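Local coordinates for protein argininosuccinate lyase (Chelativorans sp., PDB 6RXA) that acts as a C-N lyase (EDDS lyase) of the aspartase/fumarase superfamily and probably also splits argininosuccinate into fumarate and arginine, at residues Ala163-Leu168 and Tyr364-Asp369; Asp151-Val156 and Arg355-Ala360; His47-Val52 and Gln484-Ser489; Glu64-Leu69 and Gln491-Thr496. The protein carries 2 engineered substitutions. One frame throughout, in Å; residues are numbered along the deposited sequence. Where two conformers were deposited one is given.

Interaction 1 of 4, residues Ala163-Leu168 and Tyr364-Asp369; sequences AQPITL and YSTMTD
Ser365, the residue most covered in this contact, turns its side chain onto Gln164 and Pro165 of the strand. A chi1 of 75° holds its OG between the backbone N and the carbonyl carbon, directed at the proline ring, where OG lies 3.6 Å from Pro165 CG. The CG2 methyl of Thr366 reaches the same ring carbon, the two side chains crossing at about a right angle. The backbones also meet closely: the CA-H of Gln164 points almost straight at Ser365 O, with CA and O 3.5 Å apart and 169° at the hydrogen.

Residues 163-167 form the second strand of a beta hairpin, whereas Ser365 and Thr366 occupy the middle of a type I turn that leads into helix 367-378. The hairpin end lies near the substrate pocket, since the side chain of Ala163 is about 4 Å from that of fumarate-binding Thr158; Met283 of a second subunit and Thr203 of a third also pack on Ala163.

Gln164 makes the one polar side-chain link. Its chain runs extended beyond CG (chi2 176°) and carries the amide across Thr368, where NE2 donates a weak, bent bond of 3.1 Å to Thr368 OG1. The opposite end of that amide is occupied too: OE1 accepts from Arg443 NE, and the same arginine forms a salt bridge with Asp369 OD1.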
loop_
_atom_site.group_PDB
_atom_site.type_symbol
_atom_site.label_atom_id
_atom_site.label_comp_id
_atom_site.label_asym_id
_atom_site.label_seq_id
_atom_site.Cartn_x
_atom_site.Cartn_y
_atom_site.Cartn_z
ATOM N N ALA A 163 3.916 7.679 31.894
ATOM C CA ALA A 163 2.528 8.074 32.144
ATOM C C ALA A 163 2.102 7.808 33.583
ATOM O O ALA A 163 1.932 8.763 34.351
ATOM C CB ALA A 163 1.595 7.406 31.130
ATOM N N GLN A 164 1.888 6.551 33.971
ATOM C CA GLN A 164 1.452 6.197 35.321
ATOM C C GLN A 164 2.032 4.842 35.682
ATOM O O GLN A 164 2.490 4.086 34.822
ATOM C CB GLN A 164 -0.074 6.154 35.425
ATOM C CG GLN A 164 -0.792 7.498 35.228
ATOM C CD GLN A 164 -2.305 7.357 35.241
ATOM O OE1 GLN A 164 -2.843 6.245 35.247
ATOM N NE2 GLN A 164 -3.003 8.487 35.236
ATOM N N PRO A 165 1.991 4.469 36.976
ATOM C CA PRO A 165 2.486 3.145 37.378
ATOM C C PRO A 165 1.510 2.029 37.025
ATOM O O PRO A 165 0.300 2.156 37.217
ATOM C CB PRO A 165 2.641 3.271 38.903
ATOM C CG PRO A 165 2.664 4.756 39.175
ATOM C CD PRO A 165 1.732 5.325 38.146
ATOM N N ILE A 166 2.066 0.920 36.519
ATOM C CA ILE A 166 1.329 -0.314 36.271
ATOM C C ILE A 166 2.198 -1.468 36.762
ATOM O O ILE A 166 3.101 -1.275 37.579
ATOM C CB ILE A 166 0.977 -0.470 34.781
ATOM C CG1 ILE A 166 2.244 -0.514 33.929
ATOM C CG2 ILE A 166 0.066 0.656 34.323
ATOM C CD1 ILE A 166 2.040 -1.174 32.565
ATOM N N THR A 167 1.946 -2.671 36.250
ATOM C CA THR A 167 2.861 -3.787 36.445
ATOM C C THR A 167 3.148 -4.419 35.091
ATOM O O THR A 167 2.391 -4.253 34.130
ATOM C CB THR A 167 2.279 -4.865 37.364
ATOM O OG1 THR A 167 1.169 -5.480 36.693
ATOM C CG2 THR A 167 1.827 -4.272 38.681
ATOM N N LEU A 168 4.252 -5.163 35.017
ATOM C CA LEU A 168 4.546 -5.903 33.794
ATOM C C LEU A 168 3.421 -6.878 33.454
ATOM O O LEU A 168 3.084 -7.057 32.277
ATOM C CB LEU A 168 5.899 -6.605 33.922
ATOM C CG LEU A 168 6.348 -7.473 32.744
ATOM C CD1 LEU A 168 6.383 -6.671 31.444
ATOM C CD2 LEU A 168 7.701 -8.078 33.039
ATOM N N TYR A 364 8.037 10.916 38.105
ATOM C CA TYR A 364 6.832 11.761 38.126
ATOM C C TYR A 364 5.588 11.100 37.559
ATOM O O TYR A 364 4.553 11.799 37.407
ATOM C CB TYR A 364 7.049 13.149 37.508
ATOM C CG TYR A 364 8.288 13.845 38.041
ATOM C CD1 TYR A 364 8.350 14.292 39.350
ATOM C CD2 TYR A 364 9.407 14.021 37.231
ATOM C CE1 TYR A 364 9.489 14.905 39.840
ATOM C CE2 TYR A 364 10.544 14.632 37.712
ATOM C CZ TYR A 364 10.578 15.077 39.012
ATOM O OH TYR A 364 11.718 15.692 39.489
ATOM N N SER A 365 5.596 9.800 37.283
ATOM C CA SER A 365 4.378 9.121 36.864
ATOM C C SER A 365 3.318 9.064 37.965
ATOM O O SER A 365 2.157 8.752 37.665
ATOM C CB SER A 365 4.712 7.716 36.361
ATOM O OG SER A 365 5.011 6.848 37.431
ATOM N N THR A 366 3.680 9.329 39.216
ATOM C CA THR A 366 2.715 9.336 40.317
ATOM C C THR A 366 1.953 10.650 40.441
ATOM O O THR A 366 1.153 10.795 41.371
ATOM C CB THR A 366 3.441 9.024 41.631
ATOM O OG1 THR A 366 4.519 9.957 41.799
ATOM C CG2 THR A 366 3.987 7.601 41.608
ATOM N N MET A 367 2.135 11.608 39.530
ATOM C CA MET A 367 1.521 12.915 39.732
ATOM C C MET A 367 0.001 12.896 39.560
ATOM O O MET A 367 -0.684 13.746 40.142
ATOM C CB MET A 367 2.150 13.961 38.813
ATOM C CG MET A 367 3.592 14.277 39.137
ATOM S SD MET A 367 3.812 14.950 40.793
ATOM C CE MET A 367 4.670 13.594 41.595
ATOM N N THR A 368 -0.548 11.966 38.771
ATOM C CA THR A 368 -2.002 11.891 38.673
ATOM C C THR A 368 -2.608 11.573 40.029
ATOM O O THR A 368 -3.582 12.202 40.451
ATOM C CB THR A 368 -2.453 10.838 37.667
ATOM O OG1 THR A 368 -2.005 11.172 36.356
ATOM C CG2 THR A 368 -3.988 10.782 37.655
ATOM N N ASP A 369 -2.024 10.611 40.744
ATOM C CA ASP A 369 -2.565 10.279 42.057
ATOM C C ASP A 369 -2.463 11.453 43.021
ATOM O O ASP A 369 -3.354 11.660 43.851
ATOM C CB ASP A 369 -1.914 9.031 42.631
ATOM C CG ASP A 369 -2.618 7.776 42.174
ATOM O OD1 ASP A 369 -3.328 7.859 41.148
ATOM O OD2 ASP A 369 -2.485 6.721 42.838
#

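Interaction 2 of 4, residues Asp151-Val156 and Arg355-Ala360; sequences DTVMVV and RMRQYA
Met154 and Met356 lie side by side where helix 353-362 packs over the first strand of the beta hairpin 153-158/161-167. The axes of strand 153-156 and helix 355-360 approach to 6.3 Å and are inclined at 56°, close enough for side-chain roots to touch.

Apolar contacts dominate. The two methionines point the same way, with Met154 CB 3.8 Å from Met356 CB, and farther out the SD of Met154 meets the CE methyl of Met356. Val153 O also packs against Met356 CB, 3.3 Å away. Extended beyond CG (chi2 176°), Met356 also carries its sulfur to the methyl of Thr152, SD to CG2 being 3.7 Å; the hydroxyl of that threonine is bonded to His149. At the solvent-facing margin, Val153 CG1 rests 3.8 Å from the aliphatic CG of Arg357. Ala360, small enough to let the strand come near, takes the CG1 of Val155 in one of the two conformers modelled for that valine.

The polar link between the segments is a water that spans the two elements: it accepts from Val155 N at 2.8 Å and donates to Met356 O at 2.9 Å.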
loop_
_atom_site.group_PDB
_atom_site.type_symbol
_atom_site.label_atom_id
_atom_site.label_comp_id
_atom_site.label_asym_id
_atom_site.label_seq_id
_atom_site.Cartn_x
_atom_site.Cartn_y
_atom_site.Cartn_z
ATOM N N ASP A 151 3.366 -8.364 40.616
ATOM C CA ASP A 151 3.966 -7.420 41.547
ATOM C C ASP A 151 5.118 -6.639 40.927
ATOM O O ASP A 151 5.837 -5.937 41.644
ATOM C CB ASP A 151 4.505 -8.139 42.792
ATOM C CG ASP A 151 3.424 -8.811 43.605
ATOM O OD1 ASP A 151 2.279 -8.321 43.608
ATOM O OD2 ASP A 151 3.728 -9.835 44.253
ATOM N N THR A 152 5.352 -6.781 39.623
ATOM C CA THR A 152 6.501 -6.144 38.978
ATOM C C THR A 152 6.104 -4.726 38.571
ATOM O O THR A 152 5.738 -4.448 37.430
ATOM C CB THR A 152 6.964 -6.981 37.793
ATOM O OG1 THR A 152 7.338 -8.282 38.266
ATOM C CG2 THR A 152 8.162 -6.351 37.114
ATOM N N VAL A 153 6.190 -3.810 39.541
ATOM C CA VAL A 153 5.797 -2.426 39.289
ATOM C C VAL A 153 6.723 -1.780 38.265
ATOM O O VAL A 153 7.948 -1.940 38.304
ATOM C CB VAL A 153 5.750 -1.646 40.614
ATOM C CG1 VAL A 153 7.112 -1.584 41.267
ATOM C CG2 VAL A 153 5.220 -0.227 40.388
ATOM N N MET A 154 6.128 -1.031 37.339
ATOM C CA MET A 154 6.873 -0.363 36.281
ATOM C C MET A 154 5.948 0.701 35.714
ATOM O O MET A 154 4.743 0.683 35.961
ATOM C CB MET A 154 7.292 -1.335 35.185
ATOM C CG MET A 154 6.146 -1.797 34.297
ATOM S SD MET A 154 6.715 -2.897 32.971
ATOM C CE MET A 154 5.307 -2.814 31.854
ATOM N N VAL A 155 6.511 1.621 34.937
ATOM C CA VAL A 155 5.676 2.642 34.317
ATOM C C VAL A 155 5.132 2.151 32.981
ATOM O O VAL A 155 5.765 1.376 32.256
ATOM C CB VAL A 155 6.408 3.994 34.161
ATOM C CG1 VAL A 155 6.987 4.439 35.494
ATOM C CG2 VAL A 155 7.498 3.900 33.105
ATOM N N VAL A 156 3.932 2.612 32.661
ATOM C CA VAL A 156 3.389 2.549 31.312
ATOM C C VAL A 156 3.662 3.892 30.637
ATOM O O VAL A 156 3.731 4.941 31.293
ATOM C CB VAL A 156 1.885 2.200 31.323
ATOM C CG1 VAL A 156 1.053 3.344 31.871
ATOM C CG2 VAL A 156 1.412 1.816 29.905
ATOM N N ARG A 355 15.206 -1.304 38.634
ATOM C CA ARG A 355 15.193 -0.089 37.825
ATOM C C ARG A 355 13.767 0.295 37.447
ATOM O O ARG A 355 13.424 1.483 37.439
ATOM C CB ARG A 355 16.079 -0.285 36.596
ATOM C CG ARG A 355 16.240 0.914 35.690
ATOM C CD ARG A 355 17.322 1.905 36.108
ATOM N NE ARG A 355 18.705 1.429 36.308
ATOM C CZ ARG A 355 19.341 0.432 35.683
ATOM N NH1 ARG A 355 18.752 -0.341 34.780
ATOM N NH2 ARG A 355 20.606 0.194 36.006
ATOM N N MET A 356 12.923 -0.688 37.134
ATOM C CA MET A 356 11.521 -0.401 36.846
ATOM C C MET A 356 10.869 0.329 38.015
ATOM O O MET A 356 10.196 1.349 37.828
ATOM C CB MET A 356 10.772 -1.705 36.581
ATOM C CG MET A 356 11.009 -2.325 35.213
ATOM S SD MET A 356 10.164 -3.913 35.089
ATOM C CE MET A 356 10.281 -4.230 33.332
ATOM N N ARG A 357 11.068 -0.183 39.229
ATOM C CA ARG A 357 10.511 0.469 40.413
ATOM C C ARG A 357 11.115 1.852 40.608
ATOM O O ARG A 357 10.404 2.806 40.962
ATOM C CB ARG A 357 10.773 -0.400 41.640
ATOM C CG ARG A 357 10.111 0.096 42.918
ATOM C CD ARG A 357 10.505 -0.816 44.106
ATOM N NE ARG A 357 10.719 -2.214 43.708
ATOM C CZ ARG A 357 11.898 -2.847 43.714
ATOM N NH1 ARG A 357 11.971 -4.114 43.321
ATOM N NH2 ARG A 357 13.002 -2.229 44.120
ATOM N N GLN A 358 12.425 1.991 40.387
ATOM C CA GLN A 358 13.071 3.288 40.566
ATOM C C GLN A 358 12.432 4.347 39.676
ATOM O O GLN A 358 12.084 5.438 40.138
ATOM C CB GLN A 358 14.563 3.184 40.250
ATOM C CG GLN A 358 15.302 4.500 40.357
ATOM C CD GLN A 358 16.780 4.377 40.040
ATOM O OE1 GLN A 358 17.248 3.335 39.575
ATOM N NE2 GLN A 358 17.525 5.446 40.291
ATOM N N TYR A 359 12.296 4.059 38.383
ATOM C CA TYR A 359 11.657 5.018 37.495
ATOM C C TYR A 359 10.250 5.349 37.980
ATOM O O TYR A 359 9.859 6.520 38.026
ATOM C CB TYR A 359 11.589 4.468 36.079
ATOM C CG TYR A 359 12.903 4.392 35.347
ATOM C CD1 TYR A 359 14.057 4.973 35.848
ATOM C CD2 TYR A 359 12.990 3.722 34.151
ATOM C CE1 TYR A 359 15.262 4.893 35.149
ATOM C CE2 TYR A 359 14.172 3.654 33.449
ATOM C CZ TYR A 359 15.300 4.222 33.940
ATOM O OH TYR A 359 16.485 4.127 33.228
ATOM N N ALA A 360 9.475 4.324 38.351
ATOM C CA ALA A 360 8.100 4.567 38.788
ATOM C C ALA A 360 8.058 5.495 39.995
ATOM O O ALA A 360 7.162 6.344 40.107
ATOM C CB ALA A 360 7.401 3.246 39.110
HETATM O O HOH W 1 9.291 1.746 35.081
#

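Interaction 3 of 4, residues His47-Val52 and Gln484-Ser489; sequences HRAHVV and QTLADS
Leu486 lays its forked end over the backbone of Ala49, in a shallow hollow framed by Arg48, Ala49 and Val52. With CG anti to the backbone N (chi1 -180°), the side chain reaches straight across to helix 47-52 and its two methyls divide the work. CD1 sits 3.8 Å from Ala49 CA, with the carbonyl carbon of Arg48 and the CG2 of Val52 close by; CD2 turns to the Ala49 methyl, 4.1 Å from its CB. One turn on, Val52 CG1 meets Ser489 CB at 4.2 Å. An asparagine in place of Leu486 is likely to set a polar amide against this apolar hollow and leave Ala49 and Val52 without their methyl partners.

The example illustrates a helix crossing in which one leucine supplies most of the contact between the two segments. The helix segments cross at 61° with axes 10.2 Å apart, a spacing bridged by side chains. Polar groups are settled within their own helix or beyond the contact. Ser489 OG donates to Thr485 O at 3.0 Å from above the carbonyl plane, on the face opposite that used by Ser489 N, which tucks the hydroxyl back against its own helix. Arg48 leads its guanidinium away to a salt bridge with Asp76.

Around this crossing, Leu218 of helix 212-218 packs on both Ala49 and Val52, and helix 62-79 brings Leu72 against Arg48. Val490 and Ile493 continue the contact with Val52 farther along the long C-terminal helix 451-500.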
loop_
_atom_site.group_PDB
_atom_site.type_symbol
_atom_site.label_atom_id
_atom_site.label_comp_id
_atom_site.label_asym_id
_atom_site.label_seq_id
_atom_site.Cartn_x
_atom_site.Cartn_y
_atom_site.Cartn_z
ATOM N N HIS A 47 -7.199 -34.659 -7.013
ATOM C CA HIS A 47 -7.387 -35.636 -8.083
ATOM C C HIS A 47 -8.022 -36.909 -7.539
ATOM O O HIS A 47 -8.924 -37.486 -8.157
ATOM C CB HIS A 47 -6.058 -35.998 -8.743
ATOM C CG HIS A 47 -5.332 -34.838 -9.334
ATOM N ND1 HIS A 47 -5.978 -33.748 -9.873
ATOM C CD2 HIS A 47 -4.006 -34.589 -9.456
ATOM C CE1 HIS A 47 -5.082 -32.879 -10.302
ATOM N NE2 HIS A 47 -3.879 -33.362 -10.057
ATOM N N ARG A 48 -7.543 -37.374 -6.386
ATOM C CA ARG A 48 -8.083 -38.594 -5.795
ATOM C C ARG A 48 -9.539 -38.401 -5.389
ATOM O O ARG A 48 -10.386 -39.258 -5.669
ATOM C CB ARG A 48 -7.221 -38.999 -4.603
ATOM C CG ARG A 48 -5.844 -39.501 -5.007
ATOM C CD ARG A 48 -4.981 -39.815 -3.802
ATOM N NE ARG A 48 -3.741 -40.481 -4.203
ATOM C CZ ARG A 48 -2.690 -39.855 -4.726
ATOM N NH1 ARG A 48 -2.714 -38.548 -4.920
ATOM N NH2 ARG A 48 -1.607 -40.542 -5.058
ATOM N N ALA A 49 -9.849 -37.289 -4.722
ATOM C CA ALA A 49 -11.225 -37.062 -4.283
ATOM C C ALA A 49 -12.171 -36.918 -5.468
ATOM O O ALA A 49 -13.294 -37.447 -5.445
ATOM C CB ALA A 49 -11.301 -35.821 -3.393
ATOM N N HIS A 50 -11.751 -36.187 -6.500
ATOM C CA HIS A 50 -12.595 -36.021 -7.676
ATOM C C HIS A 50 -12.867 -37.367 -8.330
ATOM O O HIS A 50 -14.014 -37.687 -8.671
ATOM C CB HIS A 50 -11.916 -35.061 -8.648
ATOM C CG HIS A 50 -12.733 -34.769 -9.860
ATOM N ND1 HIS A 50 -13.852 -33.963 -9.824
ATOM C CD2 HIS A 50 -12.597 -35.176 -11.141
ATOM C CE1 HIS A 50 -14.369 -33.891 -11.039
ATOM N NE2 HIS A 50 -13.633 -34.623 -11.853
ATOM N N VAL A 51 -11.825 -38.188 -8.482
ATOM C CA VAL A 51 -11.965 -39.502 -9.107
ATOM C C VAL A 51 -12.862 -40.420 -8.282
ATOM O O VAL A 51 -13.706 -41.133 -8.835
ATOM C CB VAL A 51 -10.571 -40.103 -9.361
ATOM C CG1 VAL A 51 -10.665 -41.584 -9.644
ATOM C CG2 VAL A 51 -9.884 -39.373 -10.508
ATOM N N VAL A 52 -12.690 -40.431 -6.958
ATOM C CA VAL A 52 -13.570 -41.218 -6.092
ATOM C C VAL A 52 -15.023 -40.783 -6.266
ATOM O O VAL A 52 -15.923 -41.618 -6.424
ATOM C CB VAL A 52 -13.107 -41.122 -4.626
ATOM C CG1 VAL A 52 -14.150 -41.715 -3.696
ATOM C CG2 VAL A 52 -11.771 -41.821 -4.454
ATOM N N GLN A 484 -8.029 -39.510 6.061
ATOM C CA GLN A 484 -7.993 -40.963 6.229
ATOM C C GLN A 484 -9.139 -41.637 5.480
ATOM O O GLN A 484 -8.949 -42.705 4.878
ATOM C CB GLN A 484 -8.023 -41.330 7.712
ATOM C CG GLN A 484 -7.645 -42.785 7.986
ATOM C CD GLN A 484 -6.237 -43.119 7.521
ATOM O OE1 GLN A 484 -5.257 -42.547 7.998
ATOM N NE2 GLN A 484 -6.134 -44.036 6.567
ATOM N N THR A 485 -10.336 -41.038 5.509
ATOM C CA THR A 485 -11.460 -41.576 4.746
ATOM C C THR A 485 -11.117 -41.655 3.261
ATOM O O THR A 485 -11.398 -42.665 2.599
ATOM C CB THR A 485 -12.709 -40.715 4.957
ATOM O OG1 THR A 485 -13.163 -40.818 6.310
ATOM C CG2 THR A 485 -13.836 -41.154 4.021
ATOM N N LEU A 486 -10.515 -40.593 2.722
ATOM C CA LEU A 486 -10.117 -40.588 1.318
ATOM C C LEU A 486 -9.081 -41.668 1.043
ATOM O O LEU A 486 -9.186 -42.415 0.063
ATOM C CB LEU A 486 -9.574 -39.209 0.946
ATOM C CG LEU A 486 -9.115 -39.008 -0.500
ATOM C CD1 LEU A 486 -10.213 -39.425 -1.469
ATOM C CD2 LEU A 486 -8.697 -37.557 -0.707
ATOM N N ALA A 487 -8.061 -41.767 1.901
ATOM C CA ALA A 487 -7.028 -42.777 1.699
ATOM C C ALA A 487 -7.622 -44.181 1.717
ATOM O O ALA A 487 -7.283 -45.021 0.870
ATOM C CB ALA A 487 -5.931 -42.610 2.753
ATOM N N ASP A 488 -8.546 -44.445 2.652
ATOM C CA ASP A 488 -9.213 -45.741 2.708
ATOM C C ASP A 488 -10.016 -46.012 1.443
ATOM O O ASP A 488 -10.026 -47.142 0.936
ATOM C CB ASP A 488 -10.166 -45.791 3.905
ATOM C CG ASP A 488 -9.446 -45.864 5.231
ATOM O OD1 ASP A 488 -8.199 -45.977 5.238
ATOM O OD2 ASP A 488 -10.135 -45.793 6.268
ATOM N N SER A 489 -10.721 -44.996 0.940
ATOM C CA SER A 489 -11.539 -45.164 -0.253
ATOM C C SER A 489 -10.672 -45.502 -1.456
ATOM O O SER A 489 -11.024 -46.370 -2.267
ATOM C CB SER A 489 -12.329 -43.883 -0.531
ATOM O OG SER A 489 -13.314 -43.650 0.462
#

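Interaction 4 of 4, residues Glu64-Leu69 and Gln491-Thr496; sequences ESATIL and QQIIQT
Ile493 holds CG1 beside its backbone N and CG2 anti to that nitrogen (chi1 -71°), which presents the CG2 methyl to Ser65, Ala66 and Leu69 of the crossing helix. Leu69, with CG beside the backbone N (chi1 -65°), answers by bringing CD1 to 3.9 Å from that CG2, the two side chains crossing at about a right angle. The same methyl sits 3.6 Å from Ala66 N and 3.5 Å from Ser65 OG. Beside it, Ile494 sends CD1 along the root of Leu69, 4.0 Å from Leu69 CB. If an alanine stood at Ile493, the loss of CG2 and CD1 would probably open a gap between the helices and leave Leu69 CD1 without its mate.

The helix segments cross at 110° with axes 8.3 Å apart. Ala66 is the pivot of this close crossing: its CA lies only 4.5 Å from that of Ile494, and its methyl fits against the Ile493 carbonyl oxygen. Val51 of helix 35-56 covers Ser65 and Leu69 as well, so residues 64-69 pack against two helices in this largely helical end of the subunit.

Since Ser65 OG is hydrogen-bonded to Thr55 OG1, it can accept a hydrocarbon neighbour without losing its polar partner. Cohesion across the interface therefore rests on van der Waals fit of the two isoleucines against Leu69, Ala66 and Ser65, with no directional bond between the two segments.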
loop_
_atom_site.group_PDB
_atom_site.type_symbol
_atom_site.label_atom_id
_atom_site.label_comp_id
_atom_site.label_asym_id
_atom_site.label_seq_id
_atom_site.Cartn_x
_atom_site.Cartn_y
_atom_site.Cartn_z
ATOM N N GLU A 64 -11.713 -48.289 -14.218
ATOM C CA GLU A 64 -11.079 -47.053 -14.669
ATOM C C GLU A 64 -10.531 -46.276 -13.484
ATOM O O GLU A 64 -9.402 -45.765 -13.524
ATOM C CB GLU A 64 -12.096 -46.186 -15.411
ATOM C CG GLU A 64 -12.505 -46.736 -16.772
ATOM C CD GLU A 64 -13.647 -45.959 -17.400
ATOM O OE1 GLU A 64 -14.551 -45.509 -16.660
ATOM O OE2 GLU A 64 -13.647 -45.810 -18.639
ATOM N N SER A 65 -11.318 -46.193 -12.415
ATOM C CA SER A 65 -10.908 -45.472 -11.219
ATOM C C SER A 65 -9.637 -46.067 -10.636
ATOM O O SER A 65 -8.683 -45.340 -10.337
ATOM C CB SER A 65 -12.059 -45.517 -10.212
ATOM O OG SER A 65 -11.749 -44.821 -9.026
ATOM N N ALA A 66 -9.585 -47.394 -10.509
ATOM C CA ALA A 66 -8.400 -48.028 -9.949
ATOM C C ALA A 66 -7.171 -47.745 -10.799
ATOM O O ALA A 66 -6.085 -47.495 -10.266
ATOM C CB ALA A 66 -8.615 -49.538 -9.838
ATOM N N THR A 67 -7.316 -47.815 -12.126
ATOM C CA THR A 67 -6.189 -47.548 -13.011
ATOM C C THR A 67 -5.671 -46.130 -12.817
ATOM O O THR A 67 -4.460 -45.907 -12.684
ATOM C CB THR A 67 -6.604 -47.775 -14.462
ATOM O OG1 THR A 67 -7.062 -49.124 -14.626
ATOM C CG2 THR A 67 -5.421 -47.514 -15.372
ATOM N N ILE A 68 -6.585 -45.156 -12.777
ATOM C CA ILE A 68 -6.212 -43.764 -12.559
ATOM C C ILE A 68 -5.543 -43.589 -11.198
ATOM O O ILE A 68 -4.462 -43.001 -11.093
ATOM C CB ILE A 68 -7.450 -42.859 -12.702
ATOM C CG1 ILE A 68 -7.941 -42.861 -14.153
ATOM C CG2 ILE A 68 -7.123 -41.437 -12.259
ATOM C CD1 ILE A 68 -9.327 -42.274 -14.350
ATOM N N LEU A 69 -6.180 -44.095 -10.134
ATOM C CA LEU A 69 -5.677 -43.856 -8.784
ATOM C C LEU A 69 -4.291 -44.459 -8.583
ATOM O O LEU A 69 -3.429 -43.840 -7.947
ATOM C CB LEU A 69 -6.665 -44.377 -7.738
ATOM C CG LEU A 69 -8.018 -43.669 -7.688
ATOM C CD1 LEU A 69 -9.022 -44.451 -6.868
ATOM C CD2 LEU A 69 -7.850 -42.268 -7.099
ATOM N N GLN A 491 -7.731 -46.982 -1.455
ATOM C CA GLN A 491 -7.216 -48.343 -1.362
ATOM C C GLN A 491 -8.316 -49.364 -1.632
ATOM O O GLN A 491 -8.072 -50.381 -2.295
ATOM C CB GLN A 491 -6.522 -48.569 -0.024
ATOM C CG GLN A 491 -5.143 -47.910 0.072
ATOM C CD GLN A 491 -4.297 -48.068 -1.193
ATOM O OE1 GLN A 491 -3.859 -47.071 -1.794
ATOM N NE2 GLN A 491 -4.073 -49.318 -1.610
ATOM N N GLN A 492 -9.540 -49.107 -1.152
ATOM C CA GLN A 492 -10.665 -49.995 -1.447
ATOM C C GLN A 492 -10.820 -50.201 -2.949
ATOM O O GLN A 492 -10.951 -51.336 -3.426
ATOM C CB GLN A 492 -11.959 -49.415 -0.861
ATOM C CG GLN A 492 -12.103 -49.619 0.627
ATOM C CD GLN A 492 -13.114 -48.689 1.276
ATOM O OE1 GLN A 492 -13.796 -47.887 0.612
ATOM N NE2 GLN A 492 -13.197 -48.772 2.598
ATOM N N ILE A 493 -10.801 -49.108 -3.712
ATOM C CA ILE A 493 -10.990 -49.189 -5.153
ATOM C C ILE A 493 -9.838 -49.941 -5.805
ATOM O O ILE A 493 -10.051 -50.843 -6.624
ATOM C CB ILE A 493 -11.153 -47.777 -5.736
ATOM C CG1 ILE A 493 -12.511 -47.195 -5.334
ATOM C CG2 ILE A 493 -11.024 -47.805 -7.247
ATOM C CD1 ILE A 493 -12.611 -45.673 -5.442
ATOM N N ILE A 494 -8.601 -49.584 -5.456
ATOM C CA ILE A 494 -7.445 -50.215 -6.094
ATOM C C ILE A 494 -7.424 -51.709 -5.796
ATOM O O ILE A 494 -7.185 -52.543 -6.680
ATOM C CB ILE A 494 -6.138 -49.524 -5.670
ATOM C CG1 ILE A 494 -6.064 -48.114 -6.252
ATOM C CG2 ILE A 494 -4.934 -50.358 -6.121
ATOM C CD1 ILE A 494 -4.908 -47.274 -5.707
ATOM N N GLN A 495 -7.643 -52.077 -4.531
ATOM C CA GLN A 495 -7.511 -53.478 -4.156
ATOM C C GLN A 495 -8.671 -54.314 -4.680
ATOM O O GLN A 495 -8.482 -55.479 -5.058
ATOM C CB GLN A 495 -7.407 -53.616 -2.641
ATOM C CG GLN A 495 -6.107 -53.087 -2.086
ATOM C CD GLN A 495 -4.908 -53.793 -2.683
ATOM O OE1 GLN A 495 -4.842 -55.021 -2.699
ATOM N NE2 GLN A 495 -3.968 -53.021 -3.204
ATOM N N THR A 496 -9.886 -53.757 -4.669
ATOM C CA THR A 496 -11.025 -54.488 -5.208
ATOM C C THR A 496 -10.835 -54.763 -6.694
ATOM O O THR A 496 -11.097 -55.875 -7.168
ATOM C CB THR A 496 -12.321 -53.717 -4.954
ATOM O OG1 THR A 496 -12.564 -53.650 -3.545
ATOM C CG2 THR A 496 -13.491 -54.410 -5.639
#

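How the interactions relate
The four contacts fall into two clusters on opposite sides of the chain's centre. Interactions 1 and 2, with centres about 9 Å apart, share the hairpin of strands 153-158 and 161-167: its neighbouring strands are met by the consecutive helices 353-362 and 367-378. Interactions 3 and 4, about 10 Å apart between centres, both use helix 451-500, which is crossed by the consecutive helices 35-56 and 62-79. Centres of the two clusters lie about 60 to 72 Å apart. Within each cluster the segments alternate along the sequence, and the C-terminal helix returns to the N-terminal ones, so both pairs of the first cluster fall between the distant ends joined by the second.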